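Local coordinates for multidrug resistance protein (Vibrio cholerae, PDB 1YC9), which forms a trimeric channel of the outer membrane factor family and could contribute to efflux-based resistance to puromycin, acriflavine and tetraphenylarsonium chloride, at residues V287-F292 / G311-A316; E162-A167 / N411-V416; E128-E133 / A265-E270; W27-D32 / T240-Y245; L177-Y182 / G190-A195. The protein carries 1 engineered substitution. One frame throughout, in Å; residues are numbered along the deposited sequence.

Contact 1: residues V287-F292 / G311-A316; sequences VTLSAF and GAIGPA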
# COMPACT_ATOMS: atom_id res chain seq x y z
N VAL A 287 40.34 7.29 14.56
CA VAL A 287 41.19 7.99 15.49
C VAL A 287 40.28 8.94 16.32
O VAL A 287 39.46 9.66 15.74
CB VAL A 287 42.29 8.81 14.83
CG1 VAL A 287 43.18 9.47 15.90
CG2 VAL A 287 43.14 7.94 13.92
N THR A 288 40.37 8.82 17.63
CA THR A 288 39.48 9.54 18.55
C THR A 288 40.38 10.29 19.51
O THR A 288 41.63 10.11 19.53
CB THR A 288 38.52 8.60 19.25
OG1 THR A 288 39.30 7.53 19.79
CG2 THR A 288 37.56 7.93 18.27
N LEU A 289 39.80 11.27 20.20
CA LEU A 289 40.49 11.98 21.22
C LEU A 289 39.55 11.99 22.44
O LEU A 289 38.32 12.20 22.28
CB LEU A 289 40.75 13.40 20.77
CG LEU A 289 41.50 14.32 21.71
CD1 LEU A 289 42.96 14.03 21.85
CD2 LEU A 289 41.36 15.74 21.06
N SER A 290 40.11 11.71 23.60
CA SER A 290 39.35 11.71 24.86
C SER A 290 40.13 12.50 25.88
O SER A 290 41.36 12.57 25.85
CB SER A 290 39.19 10.25 25.43
OG SER A 290 38.32 9.59 24.54
N ALA A 291 39.41 13.05 26.84
CA ALA A 291 40.03 13.75 27.89
C ALA A 291 39.07 13.83 29.08
O ALA A 291 37.85 13.74 28.92
CB ALA A 291 40.47 15.18 27.44
N PHE A 292 39.66 14.02 30.24
CA PHE A 292 38.88 14.37 31.43
C PHE A 292 39.68 15.15 32.38
O PHE A 292 40.91 15.17 32.33
CB PHE A 292 38.34 13.06 32.11
CG PHE A 292 39.28 12.39 33.01
CD1 PHE A 292 39.26 12.65 34.40
CD2 PHE A 292 40.18 11.46 32.54
CE1 PHE A 292 40.14 12.03 35.26
CE2 PHE A 292 41.00 10.80 33.41
CZ PHE A 292 41.03 11.08 34.72
N GLY A 311 43.42 13.87 35.75
CA GLY A 311 43.06 14.26 34.43
C GLY A 311 43.87 13.49 33.41
O GLY A 311 44.87 12.90 33.76
N ALA A 312 43.37 13.52 32.22
CA ALA A 312 44.04 12.92 31.09
C ALA A 312 43.60 13.43 29.75
O ALA A 312 42.49 13.89 29.58
CB ALA A 312 43.84 11.37 31.17
N ILE A 313 44.49 13.36 28.75
CA ILE A 313 44.14 13.62 27.42
C ILE A 313 44.93 12.69 26.51
O ILE A 313 46.12 12.51 26.72
CB ILE A 313 44.48 15.11 26.99
CG1 ILE A 313 44.03 15.32 25.59
CG2 ILE A 313 45.85 15.45 27.31
CD1 ILE A 313 43.78 16.75 25.26
N GLY A 314 44.29 12.26 25.46
CA GLY A 314 45.04 11.61 24.39
C GLY A 314 44.25 10.99 23.28
O GLY A 314 43.05 10.70 23.39
N PRO A 315 44.93 10.82 22.17
CA PRO A 315 44.33 10.16 21.02
C PRO A 315 44.36 8.62 21.21
O PRO A 315 45.24 8.13 21.95
CB PRO A 315 45.22 10.62 19.87
CG PRO A 315 46.52 10.75 20.48
CD PRO A 315 46.31 11.27 21.88
N ALA A 316 43.39 7.94 20.63
CA ALA A 316 43.38 6.45 20.54
C ALA A 316 43.13 6.13 19.07
O ALA A 316 42.49 6.89 18.34
CB ALA A 316 42.33 5.86 21.42
O HOH W 1 39.60 5.25 18.25
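Thr288, Ser290 and Phe292 pair with Ala316, Gly314 and Ala312 in an antiparallel ladder, the strand axes 4.6 Å apart and their directions at 161°. Each hydrogen-bonded pair exchanges two N-H···O=C bonds, from Phe292 N to Ala312 O at 2.9 Å up to Ser290 N to Gly314 O at 3.1 Å. In the non-hydrogen-bonded pairs, Leu289 faces Pro315 and Ala291 faces Ile313; their side chains share one face of the sheet. There Leu289 CD1 reaches along to Ile313 CG1 at 4.1 Å, and Ala291 CB meets the same CG1 at 4.0 Å. The Phe292 ring lies on the other face. With CG between the backbone N and the carbonyl carbon (chi1 84°), the ring turns over Gly311, whose CA sits 3.9 Å from its centroid in a CH-pi contact, while Ala312 CB touches CE2 at 3.7 Å. A water bonds Thr288 OG1 at 2.8 Å and donates a weak bond to Ala316 O. Strand 98-111 flanks 287-292, and 311-316 pairs with a strand of the second subunit. This hairpin thus belongs to the transmembrane beta barrel that outer membrane factors build from four strands per subunit.

Contact 2: residues E162-A167 / N411-V416; sequences ETVHAA and NQRALV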
# COMPACT_ATOMS: atom_id res chain seq x y z
N GLU A 162 -27.83 18.48 -14.54
CA GLU A 162 -28.59 19.42 -15.36
C GLU A 162 -29.15 18.70 -16.59
O GLU A 162 -30.34 18.84 -16.95
CB GLU A 162 -27.69 20.57 -15.79
CG GLU A 162 -28.46 21.78 -16.26
CD GLU A 162 -27.56 22.99 -16.38
OE1 GLU A 162 -26.88 23.06 -17.40
OE2 GLU A 162 -27.53 23.85 -15.45
N THR A 163 -28.30 17.92 -17.23
CA THR A 163 -28.66 17.16 -18.43
C THR A 163 -29.79 16.15 -18.22
O THR A 163 -30.78 16.07 -19.02
CB THR A 163 -27.42 16.43 -18.92
OG1 THR A 163 -26.42 17.40 -19.27
CG2 THR A 163 -27.67 15.63 -20.19
N VAL A 164 -29.69 15.43 -17.12
CA VAL A 164 -30.67 14.38 -16.82
C VAL A 164 -32.00 15.02 -16.32
O VAL A 164 -33.09 14.56 -16.69
CB VAL A 164 -30.08 13.31 -15.87
CG1 VAL A 164 -31.15 12.32 -15.37
CG2 VAL A 164 -28.97 12.53 -16.56
N HIS A 165 -31.92 16.06 -15.52
CA HIS A 165 -33.10 16.78 -15.06
C HIS A 165 -33.87 17.37 -16.26
O HIS A 165 -35.10 17.23 -16.33
CB HIS A 165 -32.72 17.86 -14.05
CG HIS A 165 -33.86 18.70 -13.60
ND1 HIS A 165 -34.38 19.71 -14.37
CD2 HIS A 165 -34.54 18.73 -12.43
CE1 HIS A 165 -35.37 20.29 -13.73
NE2 HIS A 165 -35.48 19.73 -12.54
N ALA A 166 -33.15 17.98 -17.20
CA ALA A 166 -33.78 18.55 -18.41
C ALA A 166 -34.42 17.45 -19.25
O ALA A 166 -35.56 17.63 -19.74
CB ALA A 166 -32.79 19.32 -19.25
N ALA A 167 -33.73 16.32 -19.40
CA ALA A 167 -34.32 15.20 -20.08
C ALA A 167 -35.59 14.71 -19.34
O ALA A 167 -36.58 14.38 -20.00
CB ALA A 167 -33.35 14.04 -20.28
N ASN A 411 -25.81 10.68 -25.79
CA ASN A 411 -24.79 11.53 -26.40
C ASN A 411 -24.54 12.82 -25.62
O ASN A 411 -23.42 13.24 -25.50
CB ASN A 411 -25.12 11.84 -27.87
CG ASN A 411 -25.17 10.59 -28.73
OD1 ASN A 411 -24.39 9.70 -28.55
ND2 ASN A 411 -26.01 10.58 -29.74
N GLN A 412 -25.58 13.38 -25.02
CA GLN A 412 -25.45 14.56 -24.20
C GLN A 412 -24.62 14.26 -22.96
O GLN A 412 -23.81 15.05 -22.56
CB GLN A 412 -26.82 15.09 -23.76
CG GLN A 412 -27.58 15.79 -24.83
CD GLN A 412 -28.99 16.18 -24.36
OE1 GLN A 412 -29.66 15.43 -23.59
NE2 GLN A 412 -29.45 17.34 -24.82
N ARG A 413 -24.83 13.09 -22.36
CA ARG A 413 -24.04 12.73 -21.20
C ARG A 413 -22.59 12.49 -21.58
O ARG A 413 -21.69 12.93 -20.86
CB ARG A 413 -24.65 11.53 -20.53
CG ARG A 413 -25.90 12.00 -19.84
CD ARG A 413 -26.54 10.98 -18.99
NE ARG A 413 -25.88 10.90 -17.68
CZ ARG A 413 -26.12 9.90 -16.83
NH1 ARG A 413 -27.01 8.97 -17.18
NH2 ARG A 413 -25.51 9.83 -15.65
N ALA A 414 -22.37 11.83 -22.71
CA ALA A 414 -21.02 11.59 -23.23
C ALA A 414 -20.33 12.90 -23.44
O ALA A 414 -19.18 13.09 -23.08
CB ALA A 414 -21.05 10.74 -24.49
N LEU A 415 -21.04 13.85 -24.03
CA LEU A 415 -20.46 15.18 -24.24
C LEU A 415 -20.08 15.90 -22.98
O LEU A 415 -18.98 16.42 -22.88
CB LEU A 415 -21.39 16.04 -25.09
CG LEU A 415 -20.86 17.42 -25.42
CD1 LEU A 415 -19.49 17.37 -26.08
CD2 LEU A 415 -21.88 18.12 -26.33
N VAL A 416 -20.97 15.93 -21.99
CA VAL A 416 -20.71 16.59 -20.71
C VAL A 416 -19.49 15.90 -20.07
O VAL A 416 -18.66 16.55 -19.48
CB VAL A 416 -21.96 16.45 -19.80
CG1 VAL A 416 -21.61 16.30 -18.35
CG2 VAL A 416 -22.94 17.60 -20.04
O HOH W 2 -30.93 16.89 -21.65
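Thr163 points toward segment 411-416, and both of its branches meet that segment. Its methyl CG2, anti to the backbone N, lies 3.7 Å from Gln412 CB and also brushes the aliphatic part of Arg413 at CG. The hydroxyl branch goes to Val416: OG1 is 3.6 Å from Val416 CG2, the two side chains sliding past each other in opposite directions, and it hydrogen-bonds Ala159 O one turn earlier in its own helix. The backbone of Thr163 adds a polar link through water, which donates to Thr163 O at 2.8 Å and to Gln412 OE1 at 2.7 Å. Next along the helix, Val164 sends CG2 across the side chain of Arg413. This methyl sits 3.6 Å above one face of the guanidinium, displaced toward its rim, and is nearest to NE at 3.7 Å. A bend at chi3 (82°) in the arginine turns the flat group over the valine. Its polar edge is held from elsewhere: NE donates to Asn160 OD1, and NH1 forms a salt bridge with Glu205 of helix 189-223, the same helix whose Val202, Leu206 and Ile209 touch Val164. The segment axes stay 10.2 Å apart at 162°, the nearly antiparallel packing of long neighbouring helices characteristic of the alpha-helical barrel of outer membrane factors.

Contact 3: residues E128-E133 / A265-E270; sequences ELAAAE and ARWRAE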
# COMPACT_ATOMS: atom_id res chain seq x y z
N GLU A 128 19.09 13.63 2.83
CA GLU A 128 17.77 13.17 3.23
C GLU A 128 16.87 14.31 3.58
O GLU A 128 15.67 14.32 3.28
CB GLU A 128 17.81 12.20 4.43
CG GLU A 128 18.42 10.87 3.99
CD GLU A 128 17.52 9.99 3.12
OE1 GLU A 128 16.32 10.37 2.84
OE2 GLU A 128 18.04 8.89 2.70
N LEU A 129 17.45 15.31 4.20
CA LEU A 129 16.63 16.49 4.51
C LEU A 129 16.18 17.18 3.22
O LEU A 129 15.05 17.63 3.09
CB LEU A 129 17.39 17.43 5.43
CG LEU A 129 16.70 18.78 5.71
CD1 LEU A 129 15.33 18.54 6.33
CD2 LEU A 129 17.57 19.64 6.63
N ALA A 130 17.08 17.32 2.27
CA ALA A 130 16.70 17.92 0.99
C ALA A 130 15.62 17.12 0.30
O ALA A 130 14.71 17.67 -0.33
CB ALA A 130 17.94 18.11 0.04
N ALA A 131 15.69 15.80 0.43
CA ALA A 131 14.64 14.96 -0.11
C ALA A 131 13.33 15.20 0.65
O ALA A 131 12.26 15.28 0.01
CB ALA A 131 15.05 13.49 -0.08
N ALA A 132 13.43 15.33 1.97
CA ALA A 132 12.24 15.63 2.78
C ALA A 132 11.60 16.99 2.44
O ALA A 132 10.35 17.17 2.46
CB ALA A 132 12.56 15.54 4.20
N GLU A 133 12.45 17.95 2.12
CA GLU A 133 11.97 19.27 1.70
C GLU A 133 11.16 19.15 0.40
O GLU A 133 10.06 19.68 0.28
CB GLU A 133 13.13 20.24 1.57
CG GLU A 133 13.70 20.65 2.90
CD GLU A 133 14.98 21.48 2.80
OE1 GLU A 133 15.50 21.61 1.68
OE2 GLU A 133 15.45 21.97 3.86
N ALA A 265 14.13 11.72 -5.09
CA ALA A 265 14.84 10.48 -5.41
C ALA A 265 16.28 10.74 -5.78
O ALA A 265 17.16 9.94 -5.44
CB ALA A 265 14.13 9.71 -6.53
N ARG A 266 16.54 11.86 -6.45
CA ARG A 266 17.91 12.30 -6.69
C ARG A 266 18.71 12.37 -5.39
O ARG A 266 19.77 11.76 -5.27
CB ARG A 266 17.92 13.67 -7.39
CG ARG A 266 19.31 14.22 -7.65
CD ARG A 266 19.48 14.84 -9.03
N TRP A 267 18.19 13.12 -4.43
CA TRP A 267 18.88 13.36 -3.19
C TRP A 267 19.04 12.04 -2.39
O TRP A 267 20.02 11.88 -1.68
CB TRP A 267 18.10 14.38 -2.33
CG TRP A 267 18.34 15.75 -2.73
CD1 TRP A 267 17.44 16.62 -3.27
CD2 TRP A 267 19.59 16.44 -2.67
NE1 TRP A 267 18.06 17.82 -3.54
CE2 TRP A 267 19.38 17.74 -3.18
CE3 TRP A 267 20.86 16.10 -2.21
CZ2 TRP A 267 20.39 18.72 -3.20
CZ3 TRP A 267 21.88 17.08 -2.23
CH2 TRP A 267 21.63 18.36 -2.76
N ARG A 268 18.10 11.13 -2.51
CA ARG A 268 18.17 9.88 -1.77
C ARG A 268 19.24 8.99 -2.35
O ARG A 268 19.96 8.29 -1.59
CB ARG A 268 16.85 9.19 -1.71
CG ARG A 268 15.91 9.86 -0.75
CD ARG A 268 14.96 8.95 -0.11
NE ARG A 268 14.34 9.73 0.96
CZ ARG A 268 13.17 10.31 0.86
NH1 ARG A 268 12.72 11.03 1.91
NH2 ARG A 268 12.45 10.21 -0.27
N ALA A 269 19.41 9.07 -3.66
CA ALA A 269 20.52 8.38 -4.33
C ALA A 269 21.90 8.97 -3.92
O ALA A 269 22.84 8.26 -3.61
CB ALA A 269 20.34 8.35 -5.82
N GLU A 270 21.98 10.31 -3.80
CA GLU A 270 23.15 10.94 -3.17
C GLU A 270 23.45 10.46 -1.74
O GLU A 270 24.59 10.18 -1.43
CB GLU A 270 23.02 12.47 -3.18
CG GLU A 270 24.32 13.15 -2.74
CD GLU A 270 25.52 12.66 -3.53
OE1 GLU A 270 25.43 12.77 -4.76
OE2 GLU A 270 26.51 12.12 -2.92
O HOH W 3 18.79 7.23 0.62
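Glu128 and Arg268 supply the charged part of this contact between two nearly antiparallel helices. NE of Arg268 donates to Glu128 OE1 at 2.8 Å, a salt bridge with an N-H···O angle of 153° that uses the syn lone pair of the oxygen and lies 15° out of the guanidinium plane. A bend at chi2 (-74°) folds the glutamate chain so that the two side chains cross at about a right angle, with the carboxylate and guanidinium only moderately tilted against each other. The same guanidinium forms a second salt bridge, NH2 to Glu135 of the helix that carries Glu128. Water supplies a further link, donating to Glu128 OE2 at 2.8 Å and to the backbone O of Arg268 at 2.7 Å. The apolar contacts come from alanines. Ala130 CB sits above the five-membered ring of Trp267, 3.4 Å from its centroid and almost on the ring normal, a close CH-pi contact. Ala131 CB touches Trp267 CB at 3.9 Å and lies 3.8 Å above the centre of the Arg268 guanidinium. The segment axes come within 7.9 Å, consistent with the alanines on 128-133. Chemically, one arginine is shared between two carboxylates, which would be expected to keep both glutamates ionised, while methyl groups lie on the flat faces of the tryptophan and the guanidinium.

Contact 4: residues W27-D32 / T240-Y245; sequences WQRYQD and TLTSRY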
# COMPACT_ATOMS: atom_id res chain seq x y z
N TRP A 27 -4.49 26.79 -8.98
CA TRP A 27 -5.93 26.56 -9.01
C TRP A 27 -6.72 27.86 -9.23
O TRP A 27 -7.88 27.83 -9.69
CB TRP A 27 -6.40 25.93 -7.70
CG TRP A 27 -5.93 26.66 -6.48
CD1 TRP A 27 -6.55 27.70 -5.85
CD2 TRP A 27 -4.74 26.39 -5.73
NE1 TRP A 27 -5.82 28.10 -4.76
CE2 TRP A 27 -4.70 27.32 -4.67
CE3 TRP A 27 -3.68 25.47 -5.87
CZ2 TRP A 27 -3.65 27.35 -3.76
CZ3 TRP A 27 -2.65 25.50 -4.95
CH2 TRP A 27 -2.64 26.44 -3.91
N GLN A 28 -6.07 28.98 -8.91
CA GLN A 28 -6.70 30.29 -9.12
C GLN A 28 -7.00 30.56 -10.58
O GLN A 28 -7.89 31.36 -10.87
CB GLN A 28 -5.85 31.42 -8.50
CG GLN A 28 -5.83 31.41 -6.98
CD GLN A 28 -4.85 32.42 -6.39
OE1 GLN A 28 -4.04 33.00 -7.11
NE2 GLN A 28 -4.90 32.58 -5.11
N ARG A 29 -6.29 29.92 -11.50
CA ARG A 29 -6.55 30.16 -12.89
C ARG A 29 -7.94 29.74 -13.33
O ARG A 29 -8.42 30.22 -14.35
CB ARG A 29 -5.42 29.62 -13.78
CG ARG A 29 -5.60 28.28 -14.45
CD ARG A 29 -4.46 27.96 -15.44
NE ARG A 29 -4.85 28.00 -16.86
CZ ARG A 29 -4.30 28.78 -17.81
NH1 ARG A 29 -4.74 28.70 -19.06
NH2 ARG A 29 -3.34 29.66 -17.52
N TYR A 30 -8.64 28.90 -12.54
CA TYR A 30 -10.00 28.48 -12.89
C TYR A 30 -11.11 29.46 -12.48
O TYR A 30 -12.27 29.25 -12.78
CB TYR A 30 -10.29 27.03 -12.38
CG TYR A 30 -9.23 26.08 -12.81
CD1 TYR A 30 -9.06 25.78 -14.15
CD2 TYR A 30 -8.33 25.53 -11.90
CE1 TYR A 30 -8.05 24.95 -14.58
CE2 TYR A 30 -7.30 24.66 -12.34
CZ TYR A 30 -7.19 24.36 -13.65
OH TYR A 30 -6.17 23.54 -14.10
N GLN A 31 -10.74 30.49 -11.71
CA GLN A 31 -11.61 31.64 -11.48
C GLN A 31 -12.83 31.23 -10.69
O GLN A 31 -13.93 31.78 -10.87
CB GLN A 31 -11.98 32.31 -12.83
CG GLN A 31 -10.77 32.99 -13.50
CD GLN A 31 -11.13 33.65 -14.85
OE1 GLN A 31 -11.84 34.64 -14.87
NE2 GLN A 31 -10.65 33.11 -15.95
N ASP A 32 -12.65 30.24 -9.82
CA ASP A 32 -13.71 29.74 -8.97
C ASP A 32 -13.35 29.91 -7.51
O ASP A 32 -12.54 29.17 -6.91
CB ASP A 32 -14.01 28.28 -9.31
CG ASP A 32 -15.15 27.74 -8.54
OD1 ASP A 32 -15.79 26.79 -9.05
OD2 ASP A 32 -15.53 28.19 -7.43
N THR A 240 -13.78 28.20 -14.92
CA THR A 240 -13.41 28.79 -16.19
C THR A 240 -12.15 28.11 -16.68
O THR A 240 -11.13 28.15 -16.02
CB THR A 240 -13.18 30.33 -16.06
OG1 THR A 240 -14.43 30.95 -15.73
CG2 THR A 240 -12.77 30.94 -17.37
N LEU A 241 -12.27 27.47 -17.82
CA LEU A 241 -11.17 26.77 -18.45
C LEU A 241 -10.63 27.62 -19.57
O LEU A 241 -11.37 27.93 -20.50
CB LEU A 241 -11.70 25.45 -19.01
CG LEU A 241 -10.91 24.17 -18.83
CD1 LEU A 241 -10.41 24.07 -17.38
CD2 LEU A 241 -11.78 23.01 -19.20
N THR A 242 -9.36 27.96 -19.50
CA THR A 242 -8.62 28.67 -20.54
C THR A 242 -7.56 27.74 -21.13
O THR A 242 -6.85 27.09 -20.36
CB THR A 242 -7.87 29.87 -19.91
OG1 THR A 242 -8.81 30.79 -19.35
CG2 THR A 242 -7.12 30.68 -20.96
N SER A 243 -7.44 27.67 -22.46
CA SER A 243 -6.30 26.99 -23.10
C SER A 243 -4.98 27.71 -22.76
O SER A 243 -4.94 28.95 -22.62
CB SER A 243 -6.47 26.88 -24.61
OG SER A 243 -6.29 28.16 -25.20
N ARG A 244 -3.91 26.94 -22.64
CA ARG A 244 -2.71 27.38 -21.92
C ARG A 244 -1.81 28.41 -22.63
O ARG A 244 -1.44 29.42 -22.02
CB ARG A 244 -1.86 26.17 -21.53
CG ARG A 244 -2.49 25.31 -20.46
CD ARG A 244 -1.70 25.27 -19.17
NE ARG A 244 -2.58 25.06 -18.03
CZ ARG A 244 -2.31 25.43 -16.79
NH1 ARG A 244 -3.20 25.20 -15.83
NH2 ARG A 244 -1.17 26.05 -16.47
N TYR A 245 -1.49 28.12 -23.90
CA TYR A 245 -0.42 28.78 -24.70
C TYR A 245 0.82 27.88 -24.75
O TYR A 245 1.91 28.27 -24.32
CB TYR A 245 -0.05 30.21 -24.24
CG TYR A 245 -0.82 31.33 -24.95
CD1 TYR A 245 -0.14 32.42 -25.51
CD2 TYR A 245 -2.22 31.28 -25.06
CE1 TYR A 245 -0.83 33.43 -26.17
CE2 TYR A 245 -2.92 32.30 -25.71
CZ TYR A 245 -2.22 33.37 -26.27
OH TYR A 245 -2.90 34.38 -26.92
O HOH W 4 -6.62 26.03 -18.00
O HOH W 5 -8.49 28.47 -16.71
O HOH W 6 -15.30 30.89 -13.18
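Arg29 and Arg244 stack their guanidinium groups, centres 4.0 Å apart and planes 28° from parallel, where a 3-10 turn before helix 33-44 meets the irregular loop 240-245. These loops lie outside the long helices, partway along the helical body, in what probably corresponds to the equatorial domain of TolC-like proteins. One face of the Arg29 group is taken by Arg244; at its edge lie Thr242 O, Ser243 O and a water. The bond from Arg29 NH1 to Thr242 O is 3.0 Å and lies in the guanidinium plane, although the donor sits well above the carbonyl plane of the threonine. The pairing of like charges is probably eased by Asp426 of helix 398-433, which takes a salt bridge from Arg244 NH1 and also bonds Tyr30 OH. The Tyr30 ring has CG of Arg29 over its centre on one face and Thr240 O at its edge; Phe423 packs edge-to-face with it. Leu241 CD1 lies 3.8 Å from Tyr30 CE1, these two side chains running alongside. The Gln31 side chain slants past that of Thr240, bringing Gln31 NE2 within 3.3 Å of Thr240 CG2. Water accepts from Thr242 N at 3.0 Å and lies close to Arg29 O and Thr240 O. At the start of 240-245, Thr240 N donates to Tyr30 O at 2.8 Å with an angle of 167°.

Contact 5: residues L177-Y182 / G190-A195; sequences LLEKRY and GSVSQA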
# COMPACT_ATOMS: atom_id res chain seq x y z
N LEU A 177 -48.44 13.96 -23.06
CA LEU A 177 -48.94 13.97 -24.43
C LEU A 177 -49.53 12.62 -24.81
O LEU A 177 -50.62 12.55 -25.38
CB LEU A 177 -47.84 14.34 -25.43
CG LEU A 177 -48.32 14.33 -26.90
CD1 LEU A 177 -49.36 15.39 -27.16
CD2 LEU A 177 -47.14 14.50 -27.84
N LEU A 178 -48.80 11.54 -24.52
CA LEU A 178 -49.23 10.20 -24.92
C LEU A 178 -50.48 9.78 -24.17
O LEU A 178 -51.28 9.05 -24.69
CB LEU A 178 -48.14 9.15 -24.70
CG LEU A 178 -47.24 8.81 -25.89
CD1 LEU A 178 -46.55 10.06 -26.44
CD2 LEU A 178 -46.21 7.75 -25.50
N GLU A 179 -50.63 10.29 -22.95
CA GLU A 179 -51.79 9.99 -22.14
C GLU A 179 -53.03 10.70 -22.68
O GLU A 179 -54.12 10.12 -22.70
CB GLU A 179 -51.55 10.38 -20.70
CG GLU A 179 -50.82 9.31 -19.90
CD GLU A 179 -50.85 9.58 -18.41
OE1 GLU A 179 -50.51 10.71 -18.01
OE2 GLU A 179 -51.24 8.66 -17.64
N LYS A 180 -52.88 11.98 -23.08
CA LYS A 180 -53.96 12.75 -23.68
C LYS A 180 -54.38 12.06 -24.99
O LYS A 180 -55.58 11.86 -25.26
CB LYS A 180 -53.54 14.21 -23.89
N ARG A 181 -53.39 11.61 -25.77
CA ARG A 181 -53.67 10.90 -27.00
C ARG A 181 -54.37 9.57 -26.79
O ARG A 181 -55.34 9.27 -27.48
CB ARG A 181 -52.42 10.65 -27.81
CG ARG A 181 -51.92 11.94 -28.48
CD ARG A 181 -50.65 11.74 -29.27
NE ARG A 181 -50.75 10.73 -30.34
CZ ARG A 181 -50.65 10.96 -31.64
NH1 ARG A 181 -50.47 12.18 -32.12
NH2 ARG A 181 -50.73 9.95 -32.49
N TYR A 182 -53.83 8.76 -25.87
CA TYR A 182 -54.42 7.48 -25.56
C TYR A 182 -55.90 7.69 -25.10
O TYR A 182 -56.78 6.93 -25.47
CB TYR A 182 -53.59 6.80 -24.48
CG TYR A 182 -54.24 5.64 -23.84
CD1 TYR A 182 -54.41 4.46 -24.54
CD2 TYR A 182 -54.68 5.70 -22.52
CE1 TYR A 182 -54.99 3.36 -23.95
CE2 TYR A 182 -55.28 4.59 -21.92
CZ TYR A 182 -55.43 3.45 -22.64
OH TYR A 182 -56.01 2.34 -22.11
N GLY A 190 -49.70 0.48 -24.35
CA GLY A 190 -48.32 0.02 -24.45
C GLY A 190 -47.34 1.16 -24.54
O GLY A 190 -46.36 1.19 -23.80
N SER A 191 -47.62 2.12 -25.40
CA SER A 191 -46.81 3.30 -25.58
C SER A 191 -46.78 4.13 -24.34
O SER A 191 -45.73 4.58 -23.92
CB SER A 191 -47.33 4.15 -26.74
OG SER A 191 -47.20 3.41 -27.93
N VAL A 192 -47.94 4.30 -23.73
CA VAL A 192 -48.08 5.08 -22.53
C VAL A 192 -47.24 4.42 -21.42
O VAL A 192 -46.51 5.10 -20.71
CB VAL A 192 -49.57 5.16 -22.09
CG1 VAL A 192 -49.72 5.78 -20.69
CG2 VAL A 192 -50.40 5.94 -23.14
N SER A 193 -47.32 3.10 -21.32
CA SER A 193 -46.66 2.38 -20.24
C SER A 193 -45.13 2.46 -20.43
O SER A 193 -44.40 2.65 -19.47
CB SER A 193 -47.11 0.94 -20.17
OG SER A 193 -48.50 0.85 -19.85
N GLN A 194 -44.70 2.37 -21.67
CA GLN A 194 -43.28 2.44 -22.01
C GLN A 194 -42.74 3.79 -21.64
O GLN A 194 -41.65 3.88 -21.03
CB GLN A 194 -43.07 2.14 -23.48
CG GLN A 194 -41.62 1.81 -23.84
CD GLN A 194 -41.16 0.51 -23.27
OE1 GLN A 194 -41.43 -0.52 -23.82
NE2 GLN A 194 -40.47 0.56 -22.13
N ALA A 195 -43.50 4.83 -21.94
CA ALA A 195 -43.09 6.20 -21.69
C ALA A 195 -42.99 6.48 -20.23
O ALA A 195 -42.11 7.23 -19.77
CB ALA A 195 -44.02 7.17 -22.37
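Leu178 O accepts the helical bond from Tyr182 N at 2.8 Å, and Val192 CG2 rests against the same oxygen at 3.6 Å, so a methyl from the facing helix packs on a carbonyl already engaged in its own helix. Val192 carries most of the contact, lodged among Leu178, Glu179 and Tyr182. Its chi1 of 171° spreads the two methyls: CG1 goes to Glu179 CG at 3.8 Å and CG2 to Tyr182 CB at 3.6 Å, the valine side chain crossing those of Glu179 and Tyr182 at about a right angle. The polar end of Glu179 leads elsewhere, to a salt bridge with Lys196. On the other flank Leu178 points its CB at segment 190-195, and its CD2 branch reaches the backbone of Ser191, 3.6 Å from O, and then Ala195 CB at 3.9 Å. Ser191 itself turns its hydroxyl to Glu187 in the connecting turn. Tyr398, on helix 398-433, packs on Leu178, Ser191 and Ala195 together. Gln194 makes a weak hydrogen bond to Ser407 of the third subunit, so segment 190-195 also borders that subunit. The segment axes lie 9.2 Å apart at 162°. Helices 117-183 and 189-223 thus form a helical hairpin closed by a very short turn, as at the periplasmic end of the alpha barrel in TolC-like channels.

From the N terminus, contact 4 opens at 27-32; contacts 3, 2 and 5 then all start on helix 117-183, at 128-133, 162-167 and 177-182. The first to close is contact 5, whose short turn sits within the spans of contacts 2, 3 and 4. Contact 4 then closes at 240-245 and contact 3 at 265-270, the two crossing each other and both crossing contact 2. Contact 1 closes the hairpin 286-322 in series after contact 3, but within the long loop that contact 2 shuts at 411-416. Contacts 1 and 5 mark the beta barrel and the helix hairpin, their centres about 103 Å apart; contacts 2, 3 and 4 tie chain-distant parts along the helical body.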